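Local structure of tRNA-splicing ligase RtcB (Thermus thermophilus, 2EPG) at residues A[18-23]-A[464-469]; A[34-39]-A[52-57]. The protein probably joins RNA ends bearing a 2',3'-cyclic phosphate or 3'-phosphate to 5'-hydroxyl ends, using GTP and two manganese ions. All blocks are in the same frame, centred on the assembly; numbering follows the deposited sequence.

Interaction 1: residues A[18-23]-A[464-469]; sequences APYTYR and VEAVEG
Y20 lies against the helix 462-470 from the tip of a beta hairpin, where a type II turn, A18 to T21, joins strands 15-18 and 21-24. The tyrosine illustrates how an aromatic ring can settle on bare helix backbone: one face receives the CA of G469, a CH-pi contact 4.0 Å from the Y20 ring centroid and displaced toward the rim. On that stretch of ring Y20 CD1 also reaches G469 C, at 3.6 Å. Across the ring, Y20 CD2 approaches A466 CA obliquely, at 3.6 Å, with the methyl of A466 a little farther off. The ring thus spans one helical turn, i to i+3. Its first torsion (chi1 -53°) places CG opposite the carbonyl carbon and beside the backbone N, which carries the ring outward from the turn to the helix. Replacing Y20 with an alanine would probably leave G469 CA without its aromatic cover and open a gap between hairpin and helix. P19 makes a marginal contact with the G469 carbonyl. The turn is closed by T21 N to A18 O, and T21 OG1 also donates to P19 O over 2.8 Å, tilted 35° from the carbonyl plane.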
ATOM      1  N   ALA A  18      -0.598 -20.067  17.357  1.00 39.51           N
ATOM      2  CA  ALA A  18      -0.725 -18.930  18.254  1.00 37.79           C
ATOM      3  C   ALA A  18      -2.063 -18.277  18.020  1.00 36.83           C
ATOM      4  O   ALA A  18      -2.742 -18.581  17.054  1.00 37.41           O
ATOM      5  CB  ALA A  18       0.386 -17.933  17.982  1.00 36.44           C
ATOM      6  N   PRO A  19      -2.471 -17.365  18.908  1.00 37.70           N
ATOM      7  CA  PRO A  19      -3.765 -16.729  18.671  1.00 37.88           C
ATOM      8  C   PRO A  19      -3.785 -16.135  17.260  1.00 39.38           C
ATOM      9  O   PRO A  19      -2.786 -15.574  16.802  1.00 40.22           O
ATOM     10  CB  PRO A  19      -3.826 -15.669  19.772  1.00 37.54           C
ATOM     11  CG  PRO A  19      -3.102 -16.337  20.893  1.00 38.81           C
ATOM     12  CD  PRO A  19      -1.904 -16.956  20.203  1.00 36.76           C
ATOM     13  N   TYR A  20      -4.913 -16.281  16.573  1.00 38.51           N
ATOM     14  CA  TYR A  20      -5.086 -15.780  15.214  1.00 39.18           C
ATOM     15  C   TYR A  20      -3.960 -16.142  14.231  1.00 39.24           C
ATOM     16  O   TYR A  20      -3.845 -15.519  13.179  1.00 39.55           O
ATOM     17  CB  TYR A  20      -5.259 -14.253  15.232  1.00 40.59           C
ATOM     18  CG  TYR A  20      -6.357 -13.783  16.155  1.00 39.05           C
ATOM     19  CD1 TYR A  20      -6.157 -13.735  17.533  1.00 41.36           C
ATOM     20  CD2 TYR A  20      -7.604 -13.429  15.654  1.00 40.90           C
ATOM     21  CE1 TYR A  20      -7.176 -13.346  18.395  1.00 42.34           C
ATOM     22  CE2 TYR A  20      -8.641 -13.031  16.503  1.00 41.88           C
ATOM     23  CZ  TYR A  20      -8.417 -12.994  17.875  1.00 42.62           C
ATOM     24  OH  TYR A  20      -9.429 -12.614  18.725  1.00 43.32           O
ATOM     25  N   THR A  21      -3.165 -17.160  14.553  1.00 37.08           N
ATOM     26  CA  THR A  21      -2.047 -17.565  13.702  1.00 35.88           C
ATOM     27  C   THR A  21      -2.075 -19.061  13.336  1.00 39.49           C
ATOM     28  O   THR A  21      -2.056 -19.932  14.224  1.00 39.89           O
ATOM     29  CB  THR A  21      -0.723 -17.232  14.406  1.00 34.24           C
ATOM     30  OG1 THR A  21      -0.752 -15.860  14.834  1.00 32.74           O
ATOM     31  CG2 THR A  21       0.461 -17.449  13.479  1.00 31.71           C
ATOM     32  N   TYR A  22      -2.101 -19.354  12.032  1.00 39.10           N
ATOM     33  CA  TYR A  22      -2.140 -20.735  11.528  1.00 38.58           C
ATOM     34  C   TYR A  22      -0.981 -21.094  10.602  1.00 38.41           C
ATOM     35  O   TYR A  22      -0.509 -20.275   9.807  1.00 37.51           O
ATOM     36  CB  TYR A  22      -3.459 -20.991  10.804  1.00 41.97           C
ATOM     37  CG  TYR A  22      -4.659 -20.690  11.675  1.00 45.12           C
ATOM     38  CD1 TYR A  22      -5.038 -21.560  12.702  1.00 46.33           C
ATOM     39  CD2 TYR A  22      -5.383 -19.506  11.509  1.00 47.92           C
ATOM     40  CE1 TYR A  22      -6.110 -21.257  13.549  1.00 49.35           C
ATOM     41  CE2 TYR A  22      -6.457 -19.186  12.348  1.00 48.99           C
ATOM     42  CZ  TYR A  22      -6.814 -20.068  13.366  1.00 49.96           C
ATOM     43  OH  TYR A  22      -7.867 -19.752  14.193  1.00 52.26           O
ATOM     44  N   ARG A  23      -0.549 -22.344  10.699  1.00 34.58           N
ATOM     45  CA  ARG A  23       0.562 -22.848   9.930  1.00 36.68           C
ATOM     46  C   ARG A  23       0.134 -23.981   8.992  1.00 37.12           C
ATOM     47  O   ARG A  23      -0.642 -24.858   9.374  1.00 36.24           O
ATOM     48  CB  ARG A  23       1.628 -23.331  10.910  1.00 37.34           C
ATOM     49  CG  ARG A  23       2.839 -23.965  10.318  1.00 38.27           C
ATOM     50  CD  ARG A  23       3.348 -25.017  11.280  1.00 39.39           C
ATOM     51  NE  ARG A  23       4.478 -25.707  10.694  1.00 42.30           N
ATOM     52  CZ  ARG A  23       4.716 -27.005  10.800  1.00 38.64           C
ATOM     53  NH1 ARG A  23       5.784 -27.502  10.207  1.00 39.36           N
ATOM     54  NH2 ARG A  23       3.900 -27.798  11.489  1.00 39.20           N
ATOM     55  N   VAL A 464      -8.796  -6.082  11.009  1.00 32.17           N
ATOM     56  CA  VAL A 464      -8.035  -5.350  12.021  1.00 31.85           C
ATOM     57  C   VAL A 464      -8.015  -6.124  13.341  1.00 31.79           C
ATOM     58  O   VAL A 464      -7.018  -6.116  14.061  1.00 30.29           O
ATOM     59  CB  VAL A 464      -8.629  -3.942  12.270  1.00 33.03           C
ATOM     60  CG1 VAL A 464      -7.924  -3.281  13.452  1.00 34.45           C
ATOM     61  CG2 VAL A 464      -8.456  -3.071  11.019  1.00 32.61           C
ATOM     62  N   GLU A 465      -9.125  -6.791  13.649  1.00 32.69           N
ATOM     63  CA  GLU A 465      -9.256  -7.585  14.868  1.00 34.12           C
ATOM     64  C   GLU A 465      -8.238  -8.731  14.845  1.00 33.12           C
ATOM     65  O   GLU A 465      -7.534  -9.000  15.833  1.00 31.29           O
ATOM     66  CB  GLU A 465     -10.676  -8.163  14.947  1.00 38.43           C
ATOM     67  CG  GLU A 465     -10.979  -8.995  16.189  1.00 43.77           C
ATOM     68  CD  GLU A 465     -12.304  -9.769  16.081  1.00 48.29           C
ATOM     69  OE1 GLU A 465     -12.306 -10.881  15.495  1.00 48.82           O
ATOM     70  OE2 GLU A 465     -13.343  -9.261  16.578  1.00 48.90           O
ATOM     71  N   ALA A 466      -8.163  -9.416  13.711  1.00 31.57           N
ATOM     72  CA  ALA A 466      -7.230 -10.536  13.589  1.00 32.07           C
ATOM     73  C   ALA A 466      -5.803 -10.017  13.659  1.00 30.75           C
ATOM     74  O   ALA A 466      -4.947 -10.586  14.343  1.00 31.09           O
ATOM     75  CB  ALA A 466      -7.452 -11.251  12.292  1.00 32.99           C
ATOM     76  N   VAL A 467      -5.548  -8.925  12.954  1.00 29.33           N
ATOM     77  CA  VAL A 467      -4.214  -8.343  12.951  1.00 29.77           C
ATOM     78  C   VAL A 467      -3.768  -7.967  14.355  1.00 29.14           C
ATOM     79  O   VAL A 467      -2.661  -8.317  14.766  1.00 26.62           O
ATOM     80  CB  VAL A 467      -4.156  -7.105  12.032  1.00 31.27           C
ATOM     81  CG1 VAL A 467      -3.063  -6.166  12.482  1.00 31.04           C
ATOM     82  CG2 VAL A 467      -3.903  -7.557  10.598  1.00 31.36           C
ATOM     83  N   GLU A 468      -4.614  -7.259  15.098  1.00 28.12           N
ATOM     84  CA  GLU A 468      -4.218  -6.883  16.445  1.00 30.90           C
ATOM     85  C   GLU A 468      -4.101  -8.134  17.313  1.00 30.36           C
ATOM     86  O   GLU A 468      -3.180  -8.253  18.120  1.00 30.50           O
ATOM     87  CB  GLU A 468      -5.208  -5.883  17.067  1.00 34.08           C
ATOM     88  CG  GLU A 468      -4.772  -5.446  18.466  1.00 40.83           C
ATOM     89  CD  GLU A 468      -5.491  -4.210  18.988  1.00 44.23           C
ATOM     90  OE1 GLU A 468      -6.744  -4.237  19.059  1.00 43.56           O
ATOM     91  OE2 GLU A 468      -4.789  -3.219  19.327  1.00 43.19           O
ATOM     92  N   GLY A 469      -5.021  -9.071  17.130  1.00 30.00           N
ATOM     93  CA  GLY A 469      -4.978 -10.297  17.901  1.00 30.46           C
ATOM     94  C   GLY A 469      -3.711 -11.102  17.647  1.00 31.21           C
ATOM     95  O   GLY A 469      -3.144 -11.683  18.576  1.00 32.78           O
TER

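Interaction 2: residues A[34-39]-A[52-57]; sequences AVFFAS and ASLQQL
L57, F36 and L54 bury the most surface where the strand 34-37 receives the helix 52-60, and they show how a few apolar side chains can fix a helix on a sheet. The segment axes run closer to antiparallel than perpendicular, at 142°, and their nearest approach is 9.8 Å. L57 has CG anti to its own nitrogen, beside the carbonyl carbon, and the second torsion (63°) then turns CD2 to the strand. There L57 CD2 meets A34 CB at 3.8 Å and brushes F36 CB at 4.3 Å, so one branch bridges two residues whose side chains both start toward the helix. One turn earlier, L54 meets the phenylalanine ring from above. L54 CD2 stands almost over the middle of one face, 4.0 Å from the F36 centroid and 12° off the normal, a well-centred CH-pi contact. The other branch, L54 CD1, is 4.0 Å from F36 CZ, so both methyls lie on one face, CD2 over its centre and CD1 out beyond the CZ end, the two side chains crossing at about a right angle. F36 is held on further sides by F14, edge-to-face, and by Y22, while A72 of the neighbouring strand 70-73 touches both F36 and L57. The side chains that meet are all apolar: a helix laid on one face of a beta sheet, the two-layer packing found in alpha-beta folds such as this one.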
ATOM      1  N   ALA A  34       3.959 -22.445   5.181  1.00 25.52           N
ATOM      2  CA  ALA A  34       3.250 -21.215   4.905  1.00 28.22           C
ATOM      3  C   ALA A  34       2.587 -20.883   6.250  1.00 30.15           C
ATOM      4  O   ALA A  34       2.291 -21.784   7.042  1.00 30.26           O
ATOM      5  CB  ALA A  34       2.192 -21.426   3.841  1.00 28.12           C
ATOM      6  N   VAL A  35       2.386 -19.604   6.529  1.00 27.99           N
ATOM      7  CA  VAL A  35       1.718 -19.205   7.757  1.00 29.56           C
ATOM      8  C   VAL A  35       0.715 -18.122   7.410  1.00 31.36           C
ATOM      9  O   VAL A  35       1.027 -17.220   6.636  1.00 33.90           O
ATOM     10  CB  VAL A  35       2.728 -18.648   8.803  1.00 29.16           C
ATOM     11  CG1 VAL A  35       1.984 -17.860   9.873  1.00 31.44           C
ATOM     12  CG2 VAL A  35       3.524 -19.782   9.434  1.00 28.12           C
ATOM     13  N   PHE A  36      -0.501 -18.215   7.941  1.00 33.51           N
ATOM     14  CA  PHE A  36      -1.504 -17.184   7.682  1.00 33.53           C
ATOM     15  C   PHE A  36      -2.199 -16.753   8.968  1.00 34.00           C
ATOM     16  O   PHE A  36      -2.318 -17.530   9.918  1.00 34.13           O
ATOM     17  CB  PHE A  36      -2.543 -17.628   6.630  1.00 34.32           C
ATOM     18  CG  PHE A  36      -3.411 -18.785   7.050  1.00 36.31           C
ATOM     19  CD1 PHE A  36      -2.981 -20.098   6.872  1.00 35.92           C
ATOM     20  CD2 PHE A  36      -4.671 -18.561   7.596  1.00 36.33           C
ATOM     21  CE1 PHE A  36      -3.793 -21.175   7.230  1.00 38.52           C
ATOM     22  CE2 PHE A  36      -5.497 -19.629   7.962  1.00 38.17           C
ATOM     23  CZ  PHE A  36      -5.057 -20.944   7.778  1.00 38.16           C
ATOM     24  N   PHE A  37      -2.623 -15.496   9.006  1.00 33.79           N
ATOM     25  CA  PHE A  37      -3.286 -14.958  10.179  1.00 34.71           C
ATOM     26  C   PHE A  37      -4.785 -14.867   9.921  1.00 36.28           C
ATOM     27  O   PHE A  37      -5.214 -14.403   8.863  1.00 35.80           O
ATOM     28  CB  PHE A  37      -2.701 -13.577  10.527  1.00 32.77           C
ATOM     29  CG  PHE A  37      -1.194 -13.562  10.625  1.00 30.27           C
ATOM     30  CD1 PHE A  37      -0.409 -13.273   9.513  1.00 30.08           C
ATOM     31  CD2 PHE A  37      -0.560 -13.881  11.819  1.00 29.88           C
ATOM     32  CE1 PHE A  37       0.984 -13.306   9.588  1.00 28.41           C
ATOM     33  CE2 PHE A  37       0.831 -13.920  11.911  1.00 30.45           C
ATOM     34  CZ  PHE A  37       1.607 -13.633  10.794  1.00 28.28           C
ATOM     35  N   ALA A  38      -5.591 -15.316  10.878  1.00 39.20           N
ATOM     36  CA  ALA A  38      -7.033 -15.264  10.686  1.00 42.41           C
ATOM     37  C   ALA A  38      -7.841 -15.424  11.965  1.00 44.53           C
ATOM     38  O   ALA A  38      -7.309 -15.757  13.018  1.00 44.13           O
ATOM     39  CB  ALA A  38      -7.449 -16.322   9.682  1.00 44.10           C
ATOM     40  N   SER A  39      -9.142 -15.176  11.850  1.00 48.66           N
ATOM     41  CA  SER A  39     -10.074 -15.274  12.976  1.00 51.00           C
ATOM     42  C   SER A  39     -10.783 -16.606  12.913  1.00 51.99           C
ATOM     43  O   SER A  39     -10.707 -17.308  11.903  1.00 50.13           O
ATOM     44  CB  SER A  39     -11.149 -14.180  12.893  1.00 49.94           C
ATOM     45  OG  SER A  39     -10.660 -12.896  13.250  1.00 57.84           O
ATOM     46  N   ALA A  52      -9.417 -21.772  -1.491  1.00 52.51           N
ATOM     47  CA  ALA A  52      -8.755 -21.426  -2.741  1.00 50.39           C
ATOM     48  C   ALA A  52      -7.541 -20.507  -2.564  1.00 49.89           C
ATOM     49  O   ALA A  52      -6.454 -20.782  -3.086  1.00 48.77           O
ATOM     50  CB  ALA A  52      -9.760 -20.786  -3.683  1.00 49.14           C
ATOM     51  N   SER A  53      -7.721 -19.415  -1.833  1.00 47.81           N
ATOM     52  CA  SER A  53      -6.621 -18.486  -1.633  1.00 47.23           C
ATOM     53  C   SER A  53      -5.452 -19.157  -0.917  1.00 45.92           C
ATOM     54  O   SER A  53      -4.294 -18.812  -1.148  1.00 45.88           O
ATOM     55  CB  SER A  53      -7.105 -17.254  -0.856  1.00 47.35           C
ATOM     56  OG  SER A  53      -7.612 -17.605   0.419  1.00 48.06           O
ATOM     57  N   LEU A  54      -5.748 -20.123  -0.054  1.00 45.20           N
ATOM     58  CA  LEU A  54      -4.683 -20.825   0.657  1.00 43.82           C
ATOM     59  C   LEU A  54      -3.891 -21.715  -0.299  1.00 42.36           C
ATOM     60  O   LEU A  54      -2.671 -21.854  -0.163  1.00 41.66           O
ATOM     61  CB  LEU A  54      -5.247 -21.662   1.804  1.00 43.44           C
ATOM     62  CG  LEU A  54      -5.935 -20.915   2.949  1.00 44.54           C
ATOM     63  CD1 LEU A  54      -6.254 -21.907   4.060  1.00 44.19           C
ATOM     64  CD2 LEU A  54      -5.039 -19.812   3.478  1.00 42.80           C
ATOM     65  N   GLN A  55      -4.584 -22.322  -1.260  1.00 41.81           N
ATOM     66  CA  GLN A  55      -3.915 -23.166  -2.249  1.00 41.22           C
ATOM     67  C   GLN A  55      -2.933 -22.270  -3.003  1.00 39.32           C
ATOM     68  O   GLN A  55      -1.834 -22.700  -3.344  1.00 37.05           O
ATOM     69  CB  GLN A  55      -4.928 -23.777  -3.227  1.00 42.98           C
ATOM     70  CG  GLN A  55      -4.299 -24.427  -4.478  1.00 47.59           C
ATOM     71  CD  GLN A  55      -3.531 -25.719  -4.188  1.00 51.02           C
ATOM     72  OE1 GLN A  55      -4.128 -26.757  -3.887  1.00 54.31           O
ATOM     73  NE2 GLN A  55      -2.206 -25.659  -4.284  1.00 49.52           N
ATOM     74  N   GLN A  56      -3.343 -21.029  -3.271  1.00 37.48           N
ATOM     75  CA  GLN A  56      -2.467 -20.080  -3.951  1.00 37.30           C
ATOM     76  C   GLN A  56      -1.268 -19.791  -3.058  1.00 36.44           C
ATOM     77  O   GLN A  56      -0.140 -19.695  -3.543  1.00 34.63           O
ATOM     78  CB  GLN A  56      -3.179 -18.758  -4.242  1.00 37.64           C
ATOM     79  CG  GLN A  56      -4.219 -18.821  -5.321  1.00 37.55           C
ATOM     80  CD  GLN A  56      -4.604 -17.450  -5.810  1.00 37.72           C
ATOM     81  OE1 GLN A  56      -4.868 -16.547  -5.013  1.00 39.96           O
ATOM     82  NE2 GLN A  56      -4.639 -17.278  -7.127  1.00 38.47           N
ATOM     83  N   LEU A  57      -1.513 -19.640  -1.755  1.00 35.36           N
ATOM     84  CA  LEU A  57      -0.421 -19.380  -0.809  1.00 34.36           C
ATOM     85  C   LEU A  57       0.536 -20.576  -0.839  1.00 34.22           C
ATOM     86  O   LEU A  57       1.763 -20.417  -0.786  1.00 32.68           O
ATOM     87  CB  LEU A  57      -0.955 -19.176   0.619  1.00 32.98           C
ATOM     88  CG  LEU A  57       0.127 -18.924   1.685  1.00 32.89           C
ATOM     89  CD1 LEU A  57       0.837 -17.631   1.359  1.00 29.67           C
ATOM     90  CD2 LEU A  57      -0.476 -18.867   3.092  1.00 29.87           C
TER

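How the interactions relate
Interaction 1 is a surface contact and interaction 2 a buried one, yet they meet through neighbouring antiparallel strands, 21-24 and 34-37. Backbone hydrogen bonds join them, Y22 O to F36 N and Y20 O to A38 N. Interaction 1 ties this part of the chain to a helix 441 residues away in sequence, whereas interaction 2 is a local union nested within that span. Their chemistry follows their place: in interaction 1 a tyrosine from the turn leans on the backbone of 464-469 at the surface, while in interaction 2 leucine branches from 52-57 fill against phenylalanine and alanine. S39 and E465 add a weak polar link between the two.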